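Local structure of leucine aminopeptidase 1 (Caenorhabditis elegans, 2HC9) at residues Thr327-Asn332 with Leu414-Ala419. The protein releases N-terminal amino acids, preferably leucine, from peptides as a two-zinc aminopeptidase of the M17 family and probably serves as a digestive enzyme. The protein carries 1 engineered substitution. Sequence-based numbering, arbitrary orientation.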
# COMPACT_ATOMS: atom_id res chain seq x y z
N THR A 327 5.59 -3.29 -34.83
CA THR A 327 4.78 -3.93 -33.79
C THR A 327 5.09 -3.36 -32.40
O THR A 327 6.23 -3.01 -32.09
CB THR A 327 4.96 -5.46 -33.77
OG1 THR A 327 6.37 -5.77 -33.73
CG2 THR A 327 4.31 -6.10 -35.06
N VAL A 328 4.06 -3.26 -31.56
CA VAL A 328 4.26 -2.75 -30.20
C VAL A 328 3.64 -3.79 -29.24
O VAL A 328 2.48 -4.20 -29.40
CB VAL A 328 3.64 -1.33 -29.98
CG1 VAL A 328 3.78 -0.96 -28.50
CG2 VAL A 328 4.38 -0.28 -30.86
N GLU A 329 4.43 -4.20 -28.24
CA GLU A 329 3.91 -5.04 -27.14
C GLU A 329 3.37 -4.09 -26.09
O GLU A 329 4.12 -3.29 -25.51
CB GLU A 329 5.03 -5.88 -26.54
CG GLU A 329 4.56 -6.77 -25.41
CD GLU A 329 5.69 -7.62 -24.82
OE1 GLU A 329 6.89 -7.49 -25.21
OE2 GLU A 329 5.35 -8.43 -23.93
N ILE A 330 2.06 -4.17 -25.87
CA ILE A 330 1.43 -3.30 -24.87
C ILE A 330 1.62 -3.95 -23.51
O ILE A 330 0.99 -4.98 -23.22
CB ILE A 330 -0.08 -3.14 -25.15
CG1 ILE A 330 -0.30 -2.62 -26.58
CG2 ILE A 330 -0.73 -2.20 -24.09
CD1 ILE A 330 -1.79 -2.58 -27.03
N ASN A 331 2.49 -3.38 -22.66
CA ASN A 331 2.59 -3.85 -21.28
C ASN A 331 1.92 -2.91 -20.28
O ASN A 331 1.93 -3.16 -19.08
CB ASN A 331 4.05 -4.15 -20.89
CG ASN A 331 4.94 -2.92 -20.93
OD1 ASN A 331 4.70 -1.98 -21.70
ND2 ASN A 331 5.98 -2.92 -20.09
N ASN A 332 1.36 -1.82 -20.80
CA ASN A 332 0.66 -0.86 -19.97
C ASN A 332 -0.51 -0.24 -20.75
O ASN A 332 -0.32 0.64 -21.59
CB ASN A 332 1.63 0.23 -19.47
CG ASN A 332 0.98 1.17 -18.47
OD1 ASN A 332 -0.23 1.11 -18.22
ND2 ASN A 332 1.79 2.05 -17.91
N LEU A 414 12.46 0.61 -23.73
CA LEU A 414 11.26 0.02 -24.34
C LEU A 414 11.57 -1.26 -25.10
O LEU A 414 10.79 -1.69 -25.93
CB LEU A 414 10.58 1.03 -25.27
CG LEU A 414 10.14 2.30 -24.55
CD1 LEU A 414 9.59 3.33 -25.55
CD2 LEU A 414 9.09 1.95 -23.49
N LYS A 415 12.71 -1.88 -24.81
CA LYS A 415 13.07 -3.13 -25.50
C LYS A 415 12.02 -4.23 -25.27
O LYS A 415 11.45 -4.35 -24.16
CB LYS A 415 14.46 -3.59 -25.02
CG LYS A 415 14.99 -4.83 -25.72
CD LYS A 415 16.45 -5.10 -25.34
CE LYS A 415 17.24 -5.62 -26.55
NZ LYS A 415 18.54 -6.26 -26.19
N SER A 416 11.74 -5.00 -26.32
CA SER A 416 10.82 -6.14 -26.25
C SER A 416 11.52 -7.33 -26.87
O SER A 416 12.24 -7.20 -27.88
CB SER A 416 9.53 -5.86 -27.04
OG SER A 416 8.73 -7.04 -27.17
N SER A 417 11.31 -8.50 -26.27
CA SER A 417 11.84 -9.73 -26.87
C SER A 417 11.06 -10.18 -28.08
O SER A 417 11.58 -10.89 -28.92
CB SER A 417 11.84 -10.86 -25.84
OG SER A 417 12.74 -10.55 -24.79
N ILE A 418 9.80 -9.81 -28.18
CA ILE A 418 8.95 -10.44 -29.19
C ILE A 418 8.25 -9.44 -30.10
O ILE A 418 7.64 -9.83 -31.08
CB ILE A 418 7.92 -11.36 -28.54
CG1 ILE A 418 7.16 -10.61 -27.45
CG2 ILE A 418 8.61 -12.63 -27.97
CD1 ILE A 418 6.12 -11.46 -26.80
N ALA A 419 8.34 -8.16 -29.79
CA ALA A 419 7.82 -7.16 -30.72
C ALA A 419 8.90 -6.14 -30.96
O ALA A 419 9.97 -6.20 -30.36
CB ALA A 419 6.57 -6.48 -30.15
O HOH W 1 9.27 -9.02 -24.52
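Ser416 OG donates a hydrogen bond of 2.7 Å to Glu329 OE1, which it meets nearly along the C-O axis of the carboxylate. With CG turned opposite its backbone N (chi1 -179°) and the rest of the chain straight, Glu329 reaches across and delivers OE1 to the bend at 416-419. A water also grips OE1, donating to it over 2.9 Å while accepting from Ser417 N, and the same carboxylate oxygen is thereby tied to two neighbouring residues of the loop. Beside this polar patch the methyl of Ala419 packs against the strand backbone, 3.7 Å from Glu329 N, and also touches Glu329 CB and Thr327 OG1. In one of its two deposited conformers Ile418 brings CG1 to 3.9 Å from Glu329 OE1.

In the second shell, Ser416 OG accepts from Ile418 N at 3.1 Å and from Ala419 N at 2.9 Å, an ST turn and ST motif that fold the loop back on the serine. Were Ser416 an alanine, the amides of Ile418 and Ala419 would probably lose this acceptor and Glu329 OE1 its direct bond to the loop. Thr327 OG1 bonds to Met136 O of the second subunit, whose Lys137 NZ reaches Ser416 O and Ala419 O; the contact thus lies buried at a subunit interface.

Within the catalytic domain, strand 327-329 is the middle of a small three-stranded sheet, antiparallel to 319-321 and parallel to 421-422. The loop 414-419 follows helix 407-410 and leads into strand 421-422, with Leu414 packed on helix 433-442 and Ala419 on Ile319 of strand 319-321.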